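Fatty acid amide hydrolase (Candida albicans, PDB 6KVR) probably hydrolyses monocarboxylic acid amides to the monocarboxylate and ammonium, as a serine hydrolase of the amidase signature family. Local coordinates at residues E134-Y139 / I189-G194; N138-K141 / K145-G148; T365-L370 / I377-P382; N469-H474 / V537-G542. All coordinates share one frame; numbering follows the deposited sequence.

The four contacts fall into two groups. Contacts 1 and 2 both start from helix 126-143, share Asn138 and Tyr139, and have centres about 7 Å apart; they touch where the carbonyl of Lys192 packs on Val147. Contacts 3 and 4 lie farther along the chain, with centres about 20 Å apart, and reach the same mixed sheet. Between the groups, centres are about 37 to 47 Å apart, and contacts 1 and 2 lie on the opposite side of the chain's centre from contact 4. The first two tie helix 126-143 to its surroundings, contact 3 packs a crossover helix on strand 376-379, one of the sheet's two outermost, and contact 4 is buried. All lie away from the predicted catalytic residues.

Contact 1 of 4, residues E134-Y139 / I189-G194; sequences EERDNY and ILEKLG
Arg136 reaches across from helix 126-143 and gives its NE hydrogen to the carbonyl oxygen of Gly194. This bond is the tight part of the contact: Arg136 NE lies 2.8 Å from Gly194 O, with the N-H pointing almost straight at the acceptor (178°). Gly194 O lies at the edge of the guanidinium, in its plane, yet the nitrogen stands above the plane of the carbonyl, 50° out of it. NH2 of the same group also binds the carbonyl of Ala195, so two successive backbone oxygens fix the rotation of the guanidinium. Gly194 closes helix 185-192 in a Schellman motif, with a positive phi of 113°.

The Glu191 side is looser. Glu191 O lies obliquely 3.7 Å from Arg136 NH2, with no hydrogen bond, and the side chain comes no nearer than its CG, at 4.1 Å. The carboxylate OE1 of Glu191 remains 5.2 Å from Arg136 NH2, too far for a salt bridge. Glu191 is partly exposed.

Beyond the pair, Arg136 rests on His151 and on Ser100 of helix 100-118, Gly194 is backbone-bonded to Gly152, and Leu190 and Leu193 pack on helix 303-317. Arg136 thus spans from helix 126-143 to the end of helix 185-192.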
loop_
_atom_site.group_PDB
_atom_site.type_symbol
_atom_site.label_atom_id
_atom_site.label_comp_id
_atom_site.label_asym_id
_atom_site.label_seq_id
_atom_site.Cartn_x
_atom_site.Cartn_y
_atom_site.Cartn_z
ATOM N N GLU A 134 33.804 14.400 -14.190
ATOM C CA GLU A 134 34.267 15.623 -14.839
ATOM C C GLU A 134 33.117 16.604 -15.043
ATOM O O GLU A 134 33.239 17.794 -14.723
ATOM C CB GLU A 134 34.947 15.279 -16.164
ATOM C CG GLU A 134 36.467 15.185 -16.025
ATOM C CD GLU A 134 37.085 14.127 -16.904
ATOM O OE1 GLU A 134 36.426 13.660 -17.872
ATOM O OE2 GLU A 134 38.236 13.748 -16.612
ATOM N N GLU A 135 31.985 16.114 -15.566
ATOM C CA GLU A 135 30.802 16.958 -15.705
ATOM C C GLU A 135 30.438 17.609 -14.382
ATOM O O GLU A 135 30.109 18.796 -14.339
ATOM C CB GLU A 135 29.616 16.145 -16.227
ATOM C CG GLU A 135 29.932 15.216 -17.364
ATOM C CD GLU A 135 28.695 14.502 -17.904
ATOM O OE1 GLU A 135 27.613 15.126 -17.945
ATOM O OE2 GLU A 135 28.802 13.304 -18.257
ATOM N N ARG A 136 30.506 16.845 -13.292
ATOM C CA ARG A 136 30.205 17.404 -11.980
ATOM C C ARG A 136 31.091 18.605 -11.688
ATOM O O ARG A 136 30.613 19.652 -11.234
ATOM C CB ARG A 136 30.386 16.342 -10.897
ATOM C CG ARG A 136 29.430 15.183 -11.014
ATOM C CD ARG A 136 27.997 15.672 -10.920
ATOM N NE ARG A 136 27.070 14.552 -10.952
ATOM C CZ ARG A 136 26.534 14.063 -12.057
ATOM N NH1 ARG A 136 26.808 14.585 -13.246
ATOM N NH2 ARG A 136 25.693 13.034 -11.964
ATOM N N ASP A 137 32.387 18.471 -11.955
ATOM C CA ASP A 137 33.304 19.561 -11.658
ATOM C C ASP A 137 33.093 20.723 -12.625
ATOM O O ASP A 137 33.143 21.888 -12.215
ATOM C CB ASP A 137 34.748 19.054 -11.695
ATOM C CG ASP A 137 35.147 18.287 -10.412
ATOM O OD1 ASP A 137 34.568 18.549 -9.323
ATOM O OD2 ASP A 137 36.037 17.408 -10.496
ATOM N N ASN A 138 32.818 20.426 -13.904
ATOM C CA ASN A 138 32.471 21.484 -14.853
ATOM C C ASN A 138 31.275 22.283 -14.363
ATOM O O ASN A 138 31.284 23.522 -14.388
ATOM C CB ASN A 138 32.164 20.898 -16.224
ATOM C CG ASN A 138 33.382 20.310 -16.886
ATOM O OD1 ASN A 138 33.266 19.506 -17.815
ATOM N ND2 ASN A 138 34.566 20.688 -16.398
ATOM N N TYR A 139 30.228 21.582 -13.921
ATOM C CA TYR A 139 29.031 22.252 -13.434
ATOM C C TYR A 139 29.352 23.142 -12.241
ATOM O O TYR A 139 28.857 24.271 -12.147
ATOM C CB TYR A 139 27.976 21.200 -13.079
ATOM C CG TYR A 139 26.632 21.757 -12.672
ATOM C CD1 TYR A 139 26.425 22.247 -11.385
ATOM C CD2 TYR A 139 25.566 21.767 -13.560
ATOM C CE1 TYR A 139 25.213 22.745 -11.000
ATOM C CE2 TYR A 139 24.340 22.267 -13.181
ATOM C CZ TYR A 139 24.172 22.755 -11.897
ATOM O OH TYR A 139 22.962 23.261 -11.496
ATOM N N ILE A 189 16.713 9.000 -10.210
ATOM C CA ILE A 189 16.676 9.984 -9.137
ATOM C C ILE A 189 18.078 10.230 -8.587
ATOM O O ILE A 189 18.451 11.375 -8.305
ATOM C CB ILE A 189 15.700 9.540 -8.037
ATOM C CG1 ILE A 189 14.252 9.736 -8.496
ATOM C CG2 ILE A 189 15.974 10.301 -6.717
ATOM C CD1 ILE A 189 13.253 9.167 -7.515
ATOM N N LEU A 190 18.883 9.172 -8.437
ATOM C CA LEU A 190 20.212 9.351 -7.852
ATOM C C LEU A 190 21.090 10.221 -8.740
ATOM O O LEU A 190 21.803 11.104 -8.243
ATOM C CB LEU A 190 20.873 7.995 -7.592
ATOM C CG LEU A 190 20.237 7.208 -6.440
ATOM C CD1 LEU A 190 20.947 5.879 -6.239
ATOM C CD2 LEU A 190 20.255 8.040 -5.147
ATOM N N GLU A 191 21.026 10.004 -10.059
ATOM C CA GLU A 191 21.774 10.829 -11.002
ATOM C C GLU A 191 21.342 12.290 -10.930
ATOM O O GLU A 191 22.183 13.191 -10.866
ATOM C CB GLU A 191 21.598 10.295 -12.422
ATOM C CG GLU A 191 22.425 11.028 -13.449
ATOM C CD GLU A 191 22.106 10.591 -14.872
ATOM O OE1 GLU A 191 22.952 10.827 -15.772
ATOM O OE2 GLU A 191 21.015 10.038 -15.108
ATOM N N LYS A 192 20.031 12.552 -10.955
ATOM C CA LYS A 192 19.566 13.938 -10.857
ATOM C C LYS A 192 20.056 14.609 -9.573
ATOM O O LYS A 192 20.367 15.803 -9.570
ATOM C CB LYS A 192 18.037 13.997 -10.950
ATOM C CG LYS A 192 17.486 13.522 -12.305
ATOM C CD LYS A 192 15.958 13.609 -12.391
ATOM C CE LYS A 192 15.447 13.059 -13.728
ATOM N NZ LYS A 192 13.960 12.831 -13.723
ATOM N N LEU A 193 20.152 13.857 -8.476
ATOM C CA LEU A 193 20.689 14.390 -7.232
ATOM C C LEU A 193 22.210 14.585 -7.270
ATOM O O LEU A 193 22.771 15.183 -6.337
ATOM C CB LEU A 193 20.307 13.470 -6.071
ATOM C CG LEU A 193 18.806 13.377 -5.746
ATOM C CD1 LEU A 193 18.528 12.237 -4.770
ATOM C CD2 LEU A 193 18.297 14.688 -5.167
ATOM N N GLY A 194 22.888 14.087 -8.303
ATOM C CA GLY A 194 24.301 14.336 -8.488
ATOM C C GLY A 194 25.218 13.143 -8.340
ATOM O O GLY A 194 26.438 13.318 -8.464
#

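Contact 2 of 4, residues N138-K141 / K145-G148; sequences NYFK and KTVG
The carbonyl oxygen of Lys145 is met by three groups of helix 126-143, none of them a conventional donor. The CA-H of Phe140 points at it nearly straight: Phe140 CA lies 3.6 Å from Lys145 O, with 165° at the hydrogen. CD1 of the Phe140 ring comes in obliquely at 3.5 Å from the same Lys145 O, and the Tyr139 ring presents its edge, the oxygen of Lys145 lying in the ring plane 3.6 Å from CD1 of Tyr139. The slightly positive C-H groups would weakly favour this carbonyl.

One face of the tyrosine is taken by Val147. Its CG2 sits 3.6 Å from the centroid of the Tyr139 ring, 16° off the normal and shifted toward the rim, a CH-pi contact whose closest approach is to CD1. With CG of Tyr139 anti to the backbone N (chi1 -175°), the ring is swung out to meet this methyl. At the hydroxyl end, Lys145 NZ comes to 3.6 Å from Tyr139 OH, without a hydrogen bond. CG2 of Thr146 touches Phe140 CD1 at 4.0 Å.

His143 meets the Tyr139 ring, while Val147 N is bonded to His151 ND1. The arrangement is that of a chain folding back after a helix: the loop leading to strand 155-158 returns along the last turns of helix 126-143, at the protein surface.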
loop_
_atom_site.group_PDB
_atom_site.type_symbol
_atom_site.label_atom_id
_atom_site.label_comp_id
_atom_site.label_asym_id
_atom_site.label_seq_id
_atom_site.Cartn_x
_atom_site.Cartn_y
_atom_site.Cartn_z
ATOM N N ASN A 138 32.818 20.426 -13.904
ATOM C CA ASN A 138 32.471 21.484 -14.853
ATOM C C ASN A 138 31.275 22.283 -14.363
ATOM O O ASN A 138 31.284 23.522 -14.388
ATOM C CB ASN A 138 32.164 20.898 -16.224
ATOM C CG ASN A 138 33.382 20.310 -16.886
ATOM O OD1 ASN A 138 33.266 19.506 -17.815
ATOM N ND2 ASN A 138 34.566 20.688 -16.398
ATOM N N TYR A 139 30.228 21.582 -13.921
ATOM C CA TYR A 139 29.031 22.252 -13.434
ATOM C C TYR A 139 29.352 23.142 -12.241
ATOM O O TYR A 139 28.857 24.271 -12.147
ATOM C CB TYR A 139 27.976 21.200 -13.079
ATOM C CG TYR A 139 26.632 21.757 -12.672
ATOM C CD1 TYR A 139 26.425 22.247 -11.385
ATOM C CD2 TYR A 139 25.566 21.767 -13.560
ATOM C CE1 TYR A 139 25.213 22.745 -11.000
ATOM C CE2 TYR A 139 24.340 22.267 -13.181
ATOM C CZ TYR A 139 24.172 22.755 -11.897
ATOM O OH TYR A 139 22.962 23.261 -11.496
ATOM N N PHE A 140 30.184 22.650 -11.322
ATOM C CA PHE A 140 30.525 23.427 -10.134
ATOM C C PHE A 140 31.273 24.706 -10.505
ATOM O O PHE A 140 31.012 25.777 -9.939
ATOM C CB PHE A 140 31.363 22.577 -9.180
ATOM C CG PHE A 140 31.647 23.242 -7.869
ATOM C CD1 PHE A 140 30.651 23.387 -6.923
ATOM C CD2 PHE A 140 32.909 23.716 -7.581
ATOM C CE1 PHE A 140 30.917 23.996 -5.713
ATOM C CE2 PHE A 140 33.183 24.320 -6.379
ATOM C CZ PHE A 140 32.190 24.459 -5.441
ATOM N N LYS A 141 32.212 24.611 -11.446
ATOM C CA LYS A 141 32.890 25.791 -11.969
ATOM C C LYS A 141 31.881 26.821 -12.464
ATOM O O LYS A 141 31.748 27.901 -11.874
ATOM C CB LYS A 141 33.834 25.397 -13.104
ATOM C CG LYS A 141 35.178 26.091 -13.053
ATOM C CD LYS A 141 35.086 27.506 -13.604
ATOM C CE LYS A 141 36.380 28.282 -13.360
ATOM N NZ LYS A 141 36.404 29.604 -14.058
ATOM N N LYS A 145 27.921 26.197 -7.558
ATOM C CA LYS A 145 27.154 25.396 -6.618
ATOM C C LYS A 145 27.058 23.987 -7.180
ATOM O O LYS A 145 27.463 23.719 -8.311
ATOM C CB LYS A 145 25.763 25.998 -6.375
ATOM C CG LYS A 145 24.998 26.332 -7.657
ATOM C CD LYS A 145 23.694 27.032 -7.335
ATOM C CE LYS A 145 22.927 27.423 -8.591
ATOM N NZ LYS A 145 22.650 26.273 -9.498
ATOM N N THR A 146 26.508 23.083 -6.382
ATOM C CA THR A 146 26.407 21.702 -6.823
ATOM C C THR A 146 25.050 21.433 -7.471
ATOM O O THR A 146 24.104 22.216 -7.349
ATOM C CB THR A 146 26.643 20.755 -5.656
ATOM O OG1 THR A 146 25.819 21.142 -4.558
ATOM C CG2 THR A 146 28.113 20.809 -5.234
ATOM N N VAL A 147 24.986 20.313 -8.196
ATOM C CA VAL A 147 23.761 19.878 -8.855
ATOM C C VAL A 147 22.689 19.462 -7.858
ATOM O O VAL A 147 21.497 19.517 -8.178
ATOM C CB VAL A 147 24.083 18.715 -9.814
ATOM C CG1 VAL A 147 22.881 18.359 -10.662
ATOM C CG2 VAL A 147 25.263 19.074 -10.695
ATOM N N GLY A 148 23.082 19.032 -6.657
ATOM C CA GLY A 148 22.152 18.505 -5.683
ATOM C C GLY A 148 22.924 17.881 -4.537
ATOM O O GLY A 148 24.156 17.907 -4.526
#

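Contact 3 of 4, residues T365-L370 / I377-P382; sequences TVVEKL and IIEFDP
Val367 and Ile377 meet methyl to methyl, CG1 of the valine lying 3.7 Å from CD1 of the isoleucine. This single apolar touch carries the contact, and the two side chains cross at about a right angle. Both side chains set out from their backbones toward the opposite segment, Val367 from helix 357-372 and Ile377 from strand 376-379. Ile377 holds CG1 between its backbone N and carbonyl carbon (chi1 74°), and its second torsion of 139° lies off the usual staggered values, a bend that brings CD1 against the valine methyl.

At the margin, the carboxylate of Glu379 approaches the same methyl, with OE2 4.5 Å from Val367 CG1. Its charge is directed to Arg348, which forms a salt bridge with OE2. Arg348 also touches Val367. Glu368 lies farther out on the helix, with OE1 6.7 Å from Glu379 OE2; its own salt bridge goes to Lys371, which probably eases any repulsion between the two acids.

A second shell surrounds them. Val367 also packs on Ile346, and backbone bonds tie Ile378 to Val344 and Ile346. Leu370 packs on Ile562 and Leu565 of helix 552-565 and on Leu464 of strand 462-466. Helix 357-372 is thus the crossover of a beta-alpha-beta unit, lying against strands 343-346 and 376-379 at the sheet's outer edge.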
loop_
_atom_site.group_PDB
_atom_site.type_symbol
_atom_site.label_atom_id
_atom_site.label_comp_id
_atom_site.label_asym_id
_atom_site.label_seq_id
_atom_site.Cartn_x
_atom_site.Cartn_y
_atom_site.Cartn_z
ATOM N N THR A 365 26.103 -8.849 24.654
ATOM C CA THR A 365 26.941 -7.694 24.967
ATOM C C THR A 365 26.209 -6.390 24.663
ATOM O O THR A 365 26.326 -5.414 25.416
ATOM C CB THR A 365 28.269 -7.767 24.198
ATOM O OG1 THR A 365 29.007 -8.926 24.610
ATOM C CG2 THR A 365 29.129 -6.538 24.463
ATOM N N VAL A 366 25.428 -6.358 23.574
ATOM C CA VAL A 366 24.757 -5.113 23.203
ATOM C C VAL A 366 23.626 -4.809 24.182
ATOM O O VAL A 366 23.436 -3.658 24.595
ATOM C CB VAL A 366 24.273 -5.184 21.739
ATOM C CG1 VAL A 366 23.269 -4.067 21.420
ATOM C CG2 VAL A 366 25.469 -5.105 20.792
ATOM N N VAL A 367 22.877 -5.836 24.587
ATOM C CA VAL A 367 21.811 -5.637 25.565
ATOM C C VAL A 367 22.378 -5.076 26.868
ATOM O O VAL A 367 21.801 -4.162 27.471
ATOM C CB VAL A 367 21.045 -6.952 25.802
ATOM C CG1 VAL A 367 20.163 -6.836 27.035
ATOM C CG2 VAL A 367 20.196 -7.317 24.572
ATOM N N GLU A 368 23.525 -5.594 27.314
ATOM C CA GLU A 368 24.061 -5.130 28.590
ATOM C C GLU A 368 24.555 -3.692 28.482
ATOM O O GLU A 368 24.361 -2.885 29.398
ATOM C CB GLU A 368 25.160 -6.080 29.070
ATOM C CG GLU A 368 24.604 -7.432 29.553
ATOM C CD GLU A 368 23.703 -7.305 30.796
ATOM O OE1 GLU A 368 22.551 -7.810 30.782
ATOM O OE2 GLU A 368 24.147 -6.697 31.798
ATOM N N LYS A 369 25.143 -3.342 27.344
ATOM C CA LYS A 369 25.528 -1.962 27.087
ATOM C C LYS A 369 24.318 -1.022 27.078
ATOM O O LYS A 369 24.390 0.106 27.582
ATOM C CB LYS A 369 26.267 -1.925 25.765
ATOM C CG LYS A 369 27.210 -0.778 25.628
ATOM C CD LYS A 369 28.588 -1.121 26.228
ATOM C CE LYS A 369 29.527 0.083 26.232
ATOM N NZ LYS A 369 28.884 1.239 26.962
ATOM N N LEU A 370 23.202 -1.460 26.488
ATOM C CA LEU A 370 21.990 -0.641 26.477
ATOM C C LEU A 370 21.420 -0.489 27.879
ATOM O O LEU A 370 20.995 0.600 28.280
ATOM C CB LEU A 370 20.929 -1.265 25.565
ATOM C CG LEU A 370 21.121 -1.220 24.052
ATOM C CD1 LEU A 370 19.993 -2.008 23.391
ATOM C CD2 LEU A 370 21.163 0.237 23.568
ATOM N N ILE A 377 14.665 -2.493 28.804
ATOM C CA ILE A 377 14.681 -3.634 27.899
ATOM C C ILE A 377 13.595 -4.609 28.336
ATOM O O ILE A 377 13.331 -4.780 29.532
ATOM C CB ILE A 377 16.054 -4.338 27.819
ATOM C CG1 ILE A 377 16.319 -5.143 29.075
ATOM C CG2 ILE A 377 17.197 -3.345 27.553
ATOM C CD1 ILE A 377 16.961 -6.474 28.772
ATOM N N ILE A 378 12.940 -5.215 27.353
ATOM C CA ILE A 378 11.918 -6.230 27.561
ATOM C C ILE A 378 12.418 -7.497 26.885
ATOM O O ILE A 378 12.810 -7.454 25.713
ATOM C CB ILE A 378 10.562 -5.795 26.967
ATOM C CG1 ILE A 378 10.028 -4.549 27.672
ATOM C CG2 ILE A 378 9.556 -6.929 27.004
ATOM C CD1 ILE A 378 8.773 -3.992 27.029
ATOM N N GLU A 379 12.437 -8.611 27.623
ATOM C CA GLU A 379 12.793 -9.899 27.035
ATOM C C GLU A 379 11.553 -10.456 26.346
ATOM O O GLU A 379 10.502 -10.622 26.974
ATOM C CB GLU A 379 13.339 -10.870 28.084
ATOM C CG GLU A 379 14.689 -10.462 28.695
ATOM C CD GLU A 379 15.892 -10.551 27.729
ATOM O OE1 GLU A 379 15.913 -11.421 26.831
ATOM O OE2 GLU A 379 16.843 -9.750 27.887
ATOM N N PHE A 380 11.670 -10.707 25.045
ATOM C CA PHE A 380 10.526 -10.836 24.149
ATOM C C PHE A 380 10.565 -12.198 23.467
ATOM O O PHE A 380 11.527 -12.512 22.756
ATOM C CB PHE A 380 10.555 -9.709 23.113
ATOM C CG PHE A 380 9.421 -9.727 22.137
ATOM C CD1 PHE A 380 8.132 -10.036 22.545
ATOM C CD2 PHE A 380 9.641 -9.383 20.810
ATOM C CE1 PHE A 380 7.087 -10.024 21.634
ATOM C CE2 PHE A 380 8.606 -9.364 19.896
ATOM C CZ PHE A 380 7.330 -9.689 20.304
ATOM N N ASP A 381 9.524 -13.000 23.688
ATOM C CA ASP A 381 9.370 -14.295 23.039
ATOM C C ASP A 381 8.396 -14.115 21.872
ATOM O O ASP A 381 7.175 -14.138 22.081
ATOM C CB ASP A 381 8.851 -15.334 24.041
ATOM C CG ASP A 381 8.911 -16.754 23.511
ATOM O OD1 ASP A 381 9.121 -16.949 22.289
ATOM O OD2 ASP A 381 8.753 -17.685 24.329
ATOM N N PRO A 382 8.874 -13.927 20.643
ATOM C CA PRO A 382 8.010 -13.401 19.571
ATOM C C PRO A 382 6.984 -14.427 19.130
ATOM O O PRO A 382 7.322 -15.591 18.873
ATOM C CB PRO A 382 9.007 -13.083 18.447
ATOM C CG PRO A 382 10.127 -14.040 18.673
ATOM C CD PRO A 382 10.251 -14.168 20.179
#

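Contact 4 of 4, residues N469-H474 / V537-G542; sequences NNVAPH and VGAPVG
The loop 469-474 passes the start of strand 540-546 without a direct backbone hydrogen bond, the CA atoms of Val471 and Val541 coming to 6.0 Å, and a water bridges the two backbones instead. It accepts from Ala472 N at 3.0 Å and donates to Pro540 O at 2.7 Å, satisfying two polar groups in a buried contact.

Val471 is the side chain on which the rest converges. Its CB lies 3.7 Å from the CB of Ala539, and its CG2 methyl rests against the same alanine. The other branch, CG1, reaches across toward the strand: it is anti to the carbonyl carbon (chi1 -69°), which sets it 3.6 Å from Pro540 O and 3.7 Å from CG2 of Val541. The two valines cross at about a right angle and touch through one methyl each. Pro540 O thus bonds the water and also packs against the methyl of Val471.

Ile359 of helix 357-372 touches both Val471 and Val541, joining them from the helix side, and Tyr264 packs on Ala472. Val541 is bonded through its backbone to Thr499 and Ile501. The contact lies inside the alpha/beta amidase fold, where the loop after strand 462-466 runs against the start of strand 540-546, the next strand in the mixed sheet.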
loop_
_atom_site.group_PDB
_atom_site.type_symbol
_atom_site.label_atom_id
_atom_site.label_comp_id
_atom_site.label_asym_id
_atom_site.label_seq_id
_atom_site.Cartn_x
_atom_site.Cartn_y
_atom_site.Cartn_z
ATOM N N ASN A 469 21.030 -16.903 11.959
ATOM C CA ASN A 469 21.404 -17.754 13.092
ATOM C C ASN A 469 22.902 -18.003 13.171
ATOM O O ASN A 469 23.353 -18.938 13.844
ATOM C CB ASN A 469 20.669 -19.094 13.013
ATOM C CG ASN A 469 20.768 -19.715 11.628
ATOM O OD1 ASN A 469 19.846 -19.607 10.822
ATOM N ND2 ASN A 469 21.914 -20.308 11.328
ATOM N N ASN A 470 23.691 -17.204 12.468
ATOM C CA ASN A 470 25.136 -17.351 12.447
ATOM C C ASN A 470 25.699 -16.047 11.899
ATOM O O ASN A 470 24.950 -15.156 11.481
ATOM C CB ASN A 470 25.546 -18.575 11.613
ATOM C CG ASN A 470 27.016 -18.938 11.774
ATOM O OD1 ASN A 470 27.659 -18.584 12.763
ATOM N ND2 ASN A 470 27.556 -19.630 10.787
ATOM N N VAL A 471 27.020 -15.932 11.918
ATOM C CA VAL A 471 27.707 -14.907 11.138
ATOM C C VAL A 471 27.627 -15.369 9.689
ATOM O O VAL A 471 26.956 -16.363 9.399
ATOM C CB VAL A 471 29.165 -14.722 11.599
ATOM C CG1 VAL A 471 29.199 -14.089 12.981
ATOM C CG2 VAL A 471 29.852 -16.049 11.648
ATOM N N ALA A 472 28.327 -14.678 8.783
ATOM C CA ALA A 472 28.286 -14.999 7.359
ATOM C C ALA A 472 28.448 -16.501 7.127
ATOM O O ALA A 472 29.331 -17.129 7.726
ATOM C CB ALA A 472 29.380 -14.243 6.600
ATOM N N PRO A 473 27.637 -17.101 6.277
ATOM C CA PRO A 473 27.723 -18.545 6.045
ATOM C C PRO A 473 28.805 -18.885 5.023
ATOM O O PRO A 473 29.345 -18.032 4.323
ATOM C CB PRO A 473 26.334 -18.881 5.504
ATOM C CG PRO A 473 26.008 -17.683 4.683
ATOM C CD PRO A 473 26.575 -16.480 5.466
ATOM N N HIS A 474 29.126 -20.168 4.949
ATOM C CA HIS A 474 29.935 -20.628 3.831
ATOM C C HIS A 474 29.120 -20.528 2.544
ATOM O O HIS A 474 27.892 -20.624 2.561
ATOM C CB HIS A 474 30.393 -22.066 4.059
ATOM C CG HIS A 474 31.347 -22.217 5.199
ATOM N ND1 HIS A 474 31.592 -23.429 5.810
ATOM C CD2 HIS A 474 32.131 -21.311 5.830
ATOM C CE1 HIS A 474 32.480 -23.260 6.773
ATOM N NE2 HIS A 474 32.821 -21.982 6.809
ATOM N N VAL A 537 36.349 -17.529 11.181
ATOM C CA VAL A 537 37.180 -16.679 12.036
ATOM C C VAL A 537 36.970 -15.199 11.740
ATOM O O VAL A 537 37.121 -14.747 10.596
ATOM C CB VAL A 537 38.666 -17.033 11.856
ATOM C CG1 VAL A 537 39.515 -16.134 12.747
ATOM C CG2 VAL A 537 38.931 -18.525 12.128
ATOM N N GLY A 538 36.687 -14.422 12.790
ATOM C CA GLY A 538 36.751 -12.982 12.689
ATOM C C GLY A 538 35.631 -12.338 11.905
ATOM O O GLY A 538 35.721 -11.138 11.605
ATOM N N ALA A 539 34.578 -13.094 11.577
ATOM C CA ALA A 539 33.447 -12.554 10.823
ATOM C C ALA A 539 32.690 -11.521 11.649
ATOM O O ALA A 539 32.411 -11.751 12.828
ATOM C CB ALA A 539 32.491 -13.671 10.419
ATOM N N PRO A 540 32.301 -10.399 11.053
ATOM C CA PRO A 540 31.550 -9.389 11.808
ATOM C C PRO A 540 30.173 -9.893 12.218
ATOM O O PRO A 540 29.579 -10.756 11.565
ATOM C CB PRO A 540 31.444 -8.216 10.827
ATOM C CG PRO A 540 31.650 -8.800 9.485
ATOM C CD PRO A 540 32.547 -9.999 9.656
ATOM N N VAL A 541 29.681 -9.361 13.338
ATOM C CA VAL A 541 28.319 -9.614 13.802
ATOM C C VAL A 541 27.507 -8.343 13.617
ATOM O O VAL A 541 27.815 -7.308 14.226
ATOM C CB VAL A 541 28.254 -10.052 15.270
ATOM C CG1 VAL A 541 26.791 -10.206 15.650
ATOM C CG2 VAL A 541 28.982 -11.353 15.489
ATOM N N GLY A 542 26.469 -8.415 12.801
ATOM C CA GLY A 542 25.517 -7.320 12.663
ATOM C C GLY A 542 24.156 -7.755 13.162
ATOM O O GLY A 542 23.770 -8.913 12.987
HETATM O O HOH W 1 29.822 -12.077 9.206
#